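Local coordinates for protein inosine-uridine preferring nucleoside hydrolase (Gardnerella vaginalis 315-A, PDB 6BA1) that belongs to the nucleoside hydrolase family, whose central mixed sheet, flanked by helices, has a calcium ion bound near the ends of its strands, at residues L125-T130 against G151-M156; K6-L11 against E31-T36. All blocks are in the same frame, centred on the assembly; numbering follows the deposited sequence.

Contact 1 (L125-T130 against G151-M156); sequences LVYVPT and GKIVLM. With CA (calcium ion), chain S.
Tyr-127 engages segment 151-156 through both of its backbone polar groups: its N donates to Lys-152 O (3.1 Å), and its O accepts from Val-154 N (3.1 Å). Towards the ends of this parallel pairing, Lys-152 N makes a weak bond to Leu-125 O, and Met-156 N a firmer one to Pro-129 O (3.2 Å). The carbonyls also receive CA-H groups, as where Val-126 CA approaches Lys-152 O (3.3 Å). The two strands, joined through helices 134-142 and 146-149, are neighbours inside the main sheet of the nucleoside hydrolase fold. Among the apolar contacts, Ile-153 lies alongside Tyr-127 and brings CG2 to the ring edge, near its plane, 4.0 Å from CD2; Ile-136 of helix 134-142 packs on both residues. On the other face Val-126 CG1, placed anti to the backbone N (chi1 -178°), rests on Lys-152 CG (3.9 Å), and the extended lysine chain runs on until NZ bonds to Ala-255 O. Pro-129 CG meets Leu-155 CB at 3.7 Å. For the metal, Thr-130 offers its backbone O, which binds the calcium ion at 2.6 Å alongside carboxylates of Asp-12, Asp-17 and Asp-248.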
ATOM      1  N   LEU A 125      11.368 -27.119  -1.562  1.00 30.29           N
ATOM      2  CA  LEU A 125      11.527 -26.443  -0.265  1.00 28.97           C
ATOM      3  C   LEU A 125      10.677 -25.179  -0.142  1.00 27.64           C
ATOM      4  O   LEU A 125      10.612 -24.376  -1.069  1.00 27.88           O
ATOM      5  CB  LEU A 125      12.996 -26.081   0.000  1.00 29.57           C
ATOM      6  CG  LEU A 125      13.309 -25.420   1.354  1.00 28.51           C
ATOM      7  CD1 LEU A 125      13.081 -26.380   2.503  1.00 28.22           C
ATOM      8  CD2 LEU A 125      14.731 -24.888   1.367  1.00 29.35           C
ATOM      9  N   VAL A 126      10.067 -25.011   1.029  1.00 26.44           N
ATOM     10  CA  VAL A 126       9.249 -23.852   1.356  1.00 25.27           C
ATOM     11  C   VAL A 126       9.693 -23.314   2.718  1.00 24.48           C
ATOM     12  O   VAL A 126       9.569 -24.008   3.715  1.00 24.26           O
ATOM     13  CB  VAL A 126       7.747 -24.225   1.406  1.00 24.82           C
ATOM     14  CG1 VAL A 126       6.891 -22.987   1.704  1.00 23.84           C
ATOM     15  CG2 VAL A 126       7.316 -24.901   0.108  1.00 25.83           C
ATOM     16  N   TYR A 127      10.216 -22.091   2.751  1.00 24.21           N
ATOM     17  CA  TYR A 127      10.723 -21.470   3.982  1.00 23.67           C
ATOM     18  C   TYR A 127       9.726 -20.420   4.463  1.00 22.65           C
ATOM     19  O   TYR A 127       9.416 -19.509   3.731  1.00 22.57           O
ATOM     20  CB  TYR A 127      12.105 -20.868   3.701  1.00 24.39           C
ATOM     21  CG  TYR A 127      12.720 -20.049   4.818  1.00 24.06           C
ATOM     22  CD1 TYR A 127      13.392 -20.642   5.879  1.00 24.33           C
ATOM     23  CD2 TYR A 127      12.671 -18.664   4.777  1.00 23.69           C
ATOM     24  CE1 TYR A 127      13.976 -19.876   6.888  1.00 24.24           C
ATOM     25  CE2 TYR A 127      13.246 -17.887   5.767  1.00 23.57           C
ATOM     26  CZ  TYR A 127      13.897 -18.488   6.821  1.00 23.85           C
ATOM     27  OH  TYR A 127      14.460 -17.670   7.777  1.00 23.90           O
ATOM     28  N   VAL A 128       9.234 -20.557   5.690  1.00 22.07           N
ATOM     29  CA  VAL A 128       8.117 -19.754   6.207  1.00 21.31           C
ATOM     30  C   VAL A 128       8.532 -19.072   7.511  1.00 21.02           C
ATOM     31  O   VAL A 128       8.270 -19.585   8.590  1.00 20.92           O
ATOM     32  CB  VAL A 128       6.870 -20.638   6.418  1.00 21.17           C
ATOM     33  CG1 VAL A 128       5.731 -19.875   7.096  1.00 20.63           C
ATOM     34  CG2 VAL A 128       6.421 -21.215   5.084  1.00 21.61           C
ATOM     35  N   PRO A 129       9.194 -17.910   7.411  1.00 21.04           N
ATOM     36  CA  PRO A 129       9.693 -17.181   8.575  1.00 20.97           C
ATOM     37  C   PRO A 129       8.668 -16.262   9.196  1.00 20.47           C
ATOM     38  O   PRO A 129       8.224 -15.337   8.545  1.00 20.33           O
ATOM     39  CB  PRO A 129      10.843 -16.362   7.990  1.00 21.45           C
ATOM     40  CG  PRO A 129      10.409 -16.104   6.598  1.00 21.49           C
ATOM     41  CD  PRO A 129       9.628 -17.287   6.153  1.00 21.39           C
ATOM     42  N   THR A 130       8.308 -16.507  10.448  1.00 20.39           N
ATOM     43  CA  THR A 130       7.376 -15.636  11.173  1.00 20.16           C
ATOM     44  C   THR A 130       8.046 -14.994  12.395  1.00 20.47           C
ATOM     45  O   THR A 130       7.401 -14.702  13.416  1.00 20.56           O
ATOM     46  CB  THR A 130       6.094 -16.383  11.568  1.00 20.05           C
ATOM     47  OG1 THR A 130       6.322 -17.140  12.758  1.00 20.36           O
ATOM     48  CG2 THR A 130       5.636 -17.313  10.452  1.00 19.98           C
ATOM     49  N   GLY A 151      12.198 -22.965  -3.627  1.00 30.44           N
ATOM     50  CA  GLY A 151      10.835 -23.088  -4.132  1.00 30.10           C
ATOM     51  C   GLY A 151      10.024 -21.840  -3.884  1.00 28.89           C
ATOM     52  O   GLY A 151       9.620 -21.184  -4.832  1.00 29.38           O
ATOM     53  N   LYS A 152       9.778 -21.536  -2.613  1.00 27.48           N
ATOM     54  CA  LYS A 152       9.134 -20.288  -2.218  1.00 26.43           C
ATOM     55  C   LYS A 152       9.345 -19.915  -0.751  1.00 25.26           C
ATOM     56  O   LYS A 152       9.432 -20.767   0.098  1.00 24.95           O
ATOM     57  CB  LYS A 152       7.628 -20.310  -2.537  1.00 26.11           C
ATOM     58  CG  LYS A 152       6.806 -21.367  -1.829  1.00 25.61           C
ATOM     59  CD  LYS A 152       5.339 -21.218  -2.197  1.00 25.52           C
ATOM     60  CE  LYS A 152       4.423 -22.115  -1.387  1.00 25.06           C
ATOM     61  NZ  LYS A 152       3.020 -21.588  -1.418  1.00 24.83           N
ATOM     62  N   ILE A 153       9.428 -18.615  -0.492  1.00 24.79           N
ATOM     63  CA  ILE A 153       9.433 -18.055   0.852  1.00 23.78           C
ATOM     64  C   ILE A 153       8.059 -17.437   1.098  1.00 23.00           C
ATOM     65  O   ILE A 153       7.496 -16.836   0.196  1.00 23.30           O
ATOM     66  CB  ILE A 153      10.548 -16.999   1.010  1.00 24.04           C
ATOM     67  CG1 ILE A 153      11.922 -17.645   0.811  1.00 25.04           C
ATOM     68  CG2 ILE A 153      10.462 -16.322   2.373  1.00 23.13           C
ATOM     69  CD1 ILE A 153      13.043 -16.683   0.543  1.00 25.80           C
ATOM     70  N   VAL A 154       7.515 -17.601   2.298  1.00 22.19           N
ATOM     71  CA  VAL A 154       6.187 -17.081   2.649  1.00 21.64           C
ATOM     72  C   VAL A 154       6.219 -16.567   4.081  1.00 20.98           C
ATOM     73  O   VAL A 154       5.925 -17.302   5.008  1.00 20.69           O
ATOM     74  CB  VAL A 154       5.075 -18.157   2.484  1.00 21.71           C
ATOM     75  CG1 VAL A 154       3.707 -17.591   2.847  1.00 21.38           C
ATOM     76  CG2 VAL A 154       5.064 -18.731   1.076  1.00 22.56           C
ATOM     77  N   LEU A 155       6.578 -15.301   4.256  1.00 20.90           N
ATOM     78  CA  LEU A 155       6.780 -14.726   5.592  1.00 20.50           C
ATOM     79  C   LEU A 155       5.511 -14.159   6.201  1.00 20.18           C
ATOM     80  O   LEU A 155       4.535 -13.913   5.496  1.00 20.30           O
ATOM     81  CB  LEU A 155       7.849 -13.630   5.539  1.00 20.78           C
ATOM     82  CG  LEU A 155       7.461 -12.297   4.883  1.00 20.99           C
ATOM     83  CD1 LEU A 155       7.117 -11.231   5.921  1.00 20.76           C
ATOM     84  CD2 LEU A 155       8.561 -11.788   3.969  1.00 21.68           C
ATOM     85  N   MET A 156       5.545 -13.971   7.517  1.00 19.95           N
ATOM     86  CA  MET A 156       4.566 -13.158   8.235  1.00 19.89           C
ATOM     87  C   MET A 156       5.318 -11.950   8.759  1.00 20.02           C
ATOM     88  O   MET A 156       6.322 -12.084   9.456  1.00 20.07           O
ATOM     89  CB  MET A 156       3.873 -13.949   9.359  1.00 19.81           C
ATOM     90  CG  MET A 156       3.626 -13.212  10.683  1.00 19.96           C
ATOM     91  SD  MET A 156       2.786 -11.612  10.597  1.00 20.26           S
ATOM     92  CE  MET A 156       3.164 -10.945  12.228  1.00 20.60           C
TER
HETATM   93 CA    CA S 400       6.269 -14.104  15.672  1.00 21.20          CA

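Contact 2 (K6-L11 against E31-T36); sequences KLILDL and ELIGIT
Leu-7 and Leu-9 carry much of the backbone pairing between segments 6-11 and 31-36, on the two parallel strands of a beta-alpha-beta unit whose connecting helix is 15-25. Leu-7 N donates to Glu-31 O and Leu-7 O accepts from Ile-33 N, both at 2.8 Å. Leu-9 continues the pattern with its N on Gly-34 O and its O on Thr-36 N, and Leu-11 N closes the row on Thr-36 O (2.8 Å). Between the pairs Leu-7 with Leu-32 and Leu-9 with Ile-35, the second strand holds one residue more than the first, a beta bulge. Ile-33 lies in it with helix-like backbone angles (phi -74°, psi -50°), and its CB is directed at strand 6-11, so that CD1 meets Lys-6 CB at 3.5 Å.

At the start of the strands the chemistry turns ionic. Lys-6 and Glu-31 run side by side in the same direction, and the bend at the end of the lysine chain (chi4 -66°) turns NZ to Glu-31 OE1, meeting it nearly along the C-O bond in a salt bridge of 3.0 Å. On one face of the sheet Leu-32 CD1 reaches both Leu-7 CG (4.2 Å) and Leu-9 CG (4.0 Å), the Leu-9 and Leu-32 side chains crossing at about a right angle. Further along this face, Leu-11 CD1 packs on Ile-35 CG2 (3.8 Å).

Helix 15-25 covers the same side, with Ala-24 against Leu-7, Ile-21 against Leu-11 and Leu-25 against Leu-32. Helix 110-121 lies over the opposite face, where Ser-117 touches Ile-8 and Ala-110 touches Thr-36. There the Asp-10 carboxylate sits beside the Thr-36 side chain, and its OD1 is held from outside the pair by hydrogen bonds to Tyr-127 OH and Asn-135 ND2.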
ATOM      1  N   LYS A   6       8.375 -29.688   1.159  1.00 28.53           N
ATOM      2  CA  LYS A   6       9.071 -29.711   2.455  1.00 28.10           C
ATOM      3  C   LYS A   6       9.261 -28.327   3.072  1.00 26.89           C
ATOM      4  O   LYS A   6       9.655 -27.386   2.393  1.00 26.81           O
ATOM      5  CB  LYS A   6      10.424 -30.389   2.291  1.00 29.40           C
ATOM      6  CG  LYS A   6      10.342 -31.731   1.585  1.00 30.86           C
ATOM      7  CD  LYS A   6      11.519 -32.620   1.923  1.00 32.15           C
ATOM      8  CE  LYS A   6      11.399 -33.980   1.261  1.00 33.74           C
ATOM      9  NZ  LYS A   6      10.241 -34.756   1.799  1.00 33.46           N
ATOM     10  N   LEU A   7       9.031 -28.239   4.380  1.00 26.15           N
ATOM     11  CA  LEU A   7       8.814 -26.974   5.091  1.00 24.99           C
ATOM     12  C   LEU A   7       9.887 -26.696   6.146  1.00 24.96           C
ATOM     13  O   LEU A   7      10.279 -27.598   6.879  1.00 25.52           O
ATOM     14  CB  LEU A   7       7.437 -27.026   5.763  1.00 24.32           C
ATOM     15  CG  LEU A   7       6.993 -25.917   6.720  1.00 23.32           C
ATOM     16  CD1 LEU A   7       7.122 -24.552   6.073  1.00 22.81           C
ATOM     17  CD2 LEU A   7       5.557 -26.154   7.161  1.00 23.08           C
ATOM     18  N   ILE A   8      10.349 -25.449   6.213  1.00 24.47           N
ATOM     19  CA  ILE A   8      11.165 -24.951   7.325  1.00 24.37           C
ATOM     20  C   ILE A   8      10.465 -23.735   7.913  1.00 23.31           C
ATOM     21  O   ILE A   8      10.161 -22.806   7.186  1.00 22.89           O
ATOM     22  CB  ILE A   8      12.583 -24.527   6.873  1.00 25.11           C
ATOM     23  CG1 ILE A   8      13.359 -25.737   6.341  1.00 26.43           C
ATOM     24  CG2 ILE A   8      13.349 -23.864   8.024  1.00 25.06           C
ATOM     25  CD1 ILE A   8      14.688 -25.390   5.699  1.00 27.46           C
ATOM     26  N   LEU A   9      10.217 -23.741   9.219  1.00 23.05           N
ATOM     27  CA  LEU A   9       9.763 -22.554   9.939  1.00 22.32           C
ATOM     28  C   LEU A   9      10.967 -21.839  10.555  1.00 22.61           C
ATOM     29  O   LEU A   9      11.946 -22.480  10.919  1.00 23.39           O
ATOM     30  CB  LEU A   9       8.751 -22.931  11.020  1.00 22.12           C
ATOM     31  CG  LEU A   9       7.566 -23.800  10.581  1.00 22.10           C
ATOM     32  CD1 LEU A   9       6.610 -24.033  11.729  1.00 22.10           C
ATOM     33  CD2 LEU A   9       6.825 -23.200   9.407  1.00 21.67           C
ATOM     34  N   ASP A  10      10.897 -20.507  10.637  1.00 22.15           N
ATOM     35  CA  ASP A  10      11.941 -19.674  11.248  1.00 22.49           C
ATOM     36  C   ASP A  10      11.225 -18.850  12.312  1.00 22.04           C
ATOM     37  O   ASP A  10      10.553 -17.864  11.989  1.00 21.50           O
ATOM     38  CB  ASP A  10      12.605 -18.794  10.183  1.00 22.63           C
ATOM     39  CG  ASP A  10      13.842 -18.056  10.684  1.00 23.29           C
ATOM     40  OD1 ASP A  10      14.937 -18.389  10.198  1.00 24.16           O
ATOM     41  OD2 ASP A  10      13.724 -17.114  11.498  1.00 23.09           O
ATOM     42  N   LEU A  11      11.361 -19.253  13.580  1.00 22.44           N
ATOM     43  CA  LEU A  11      10.427 -18.845  14.637  1.00 22.22           C
ATOM     44  C   LEU A  11      11.060 -18.186  15.867  1.00 22.81           C
ATOM     45  O   LEU A  11      12.083 -18.656  16.385  1.00 23.60           O
ATOM     46  CB  LEU A  11       9.628 -20.058  15.106  1.00 22.34           C
ATOM     47  CG  LEU A  11       8.911 -20.875  14.031  1.00 21.99           C
ATOM     48  CD1 LEU A  11       8.247 -22.088  14.659  1.00 22.37           C
ATOM     49  CD2 LEU A  11       7.892 -20.020  13.286  1.00 21.28           C
ATOM     50  N   GLU A  31       6.133 -31.834   4.779  1.00 27.73           N
ATOM     51  CA  GLU A  31       6.957 -32.427   5.835  1.00 28.10           C
ATOM     52  C   GLU A  31       7.747 -31.291   6.462  1.00 27.23           C
ATOM     53  O   GLU A  31       8.548 -30.649   5.785  1.00 27.21           O
ATOM     54  CB  GLU A  31       7.911 -33.493   5.281  1.00 29.53           C
ATOM     55  CG  GLU A  31       8.643 -34.267   6.382  1.00 30.21           C
ATOM     56  CD  GLU A  31       9.535 -35.388   5.882  1.00 31.87           C
ATOM     57  OE1 GLU A  31       9.950 -35.327   4.710  1.00 32.43           O
ATOM     58  OE2 GLU A  31       9.825 -36.319   6.682  1.00 32.75           O
ATOM     59  N   LEU A  32       7.506 -31.030   7.743  1.00 26.68           N
ATOM     60  CA  LEU A  32       8.272 -30.036   8.491  1.00 26.07           C
ATOM     61  C   LEU A  32       9.668 -30.601   8.764  1.00 27.04           C
ATOM     62  O   LEU A  32       9.818 -31.460   9.622  1.00 27.73           O
ATOM     63  CB  LEU A  32       7.556 -29.667   9.792  1.00 25.49           C
ATOM     64  CG  LEU A  32       8.265 -28.747  10.789  1.00 25.08           C
ATOM     65  CD1 LEU A  32       8.858 -27.528  10.133  1.00 24.48           C
ATOM     66  CD2 LEU A  32       7.328 -28.349  11.915  1.00 24.64           C
ATOM     67  N   ILE A  33      10.672 -30.113   8.030  1.00 27.26           N
ATOM     68  CA  ILE A  33      12.043 -30.616   8.138  1.00 28.44           C
ATOM     69  C   ILE A  33      12.682 -30.124   9.435  1.00 28.31           C
ATOM     70  O   ILE A  33      13.285 -30.910  10.168  1.00 29.31           O
ATOM     71  CB  ILE A  33      12.967 -30.161   6.982  1.00 28.94           C
ATOM     72  CG1 ILE A  33      12.392 -30.512   5.616  1.00 29.22           C
ATOM     73  CG2 ILE A  33      14.343 -30.829   7.103  1.00 30.50           C
ATOM     74  CD1 ILE A  33      13.063 -29.760   4.476  1.00 29.55           C
ATOM     75  N   GLY A  34      12.587 -28.823   9.682  1.00 27.28           N
ATOM     76  CA  GLY A  34      13.172 -28.225  10.870  1.00 27.23           C
ATOM     77  C   GLY A  34      12.594 -26.875  11.245  1.00 25.99           C
ATOM     78  O   GLY A  34      11.909 -26.242  10.456  1.00 25.18           O
ATOM     79  N   ILE A  35      12.873 -26.464  12.473  1.00 26.04           N
ATOM     80  CA  ILE A  35      12.475 -25.174  13.000  1.00 25.16           C
ATOM     81  C   ILE A  35      13.748 -24.392  13.243  1.00 25.64           C
ATOM     82  O   ILE A  35      14.487 -24.677  14.167  1.00 26.51           O
ATOM     83  CB  ILE A  35      11.662 -25.317  14.305  1.00 25.06           C
ATOM     84  CG1 ILE A  35      10.302 -25.941  13.993  1.00 24.64           C
ATOM     85  CG2 ILE A  35      11.489 -23.973  15.000  1.00 24.52           C
ATOM     86  CD1 ILE A  35       9.495 -26.338  15.200  1.00 24.89           C
ATOM     87  N   THR A  36      14.013 -23.420  12.382  1.00 25.23           N
ATOM     88  CA  THR A  36      15.072 -22.450  12.620  1.00 25.65           C
ATOM     89  C   THR A  36      14.634 -21.473  13.724  1.00 25.14           C
ATOM     90  O   THR A  36      13.519 -20.965  13.686  1.00 24.18           O
ATOM     91  CB  THR A  36      15.392 -21.685  11.333  1.00 25.49           C
ATOM     92  OG1 THR A  36      16.024 -22.578  10.399  1.00 26.37           O
ATOM     93  CG2 THR A  36      16.303 -20.511  11.634  1.00 25.87           C
TER

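In the fold
Both contacts are parallel pairings within one sheet, and strands 6-11 and 125-129 are themselves neighbours, so the order across it runs 31-37, 6-11, 125-129, 152-156. Val-126 N meets Lys-6 O at 2.8 Å, a probable hydrogen bond between the two pairs. Both contacts are largely buried and more open at their starts, contact 2 going further with an exposed Glu-31. Contact 1 keeps its residues in step, whereas contact 2 takes in one extra. The lysine of contact 1 bonds to a backbone carbonyl outside the pair, that of contact 2 to a carboxylate across it. Contact 1 supplies a calcium ligand; in contact 2 the Leu-11 side chain lies about 7 Å from the ion.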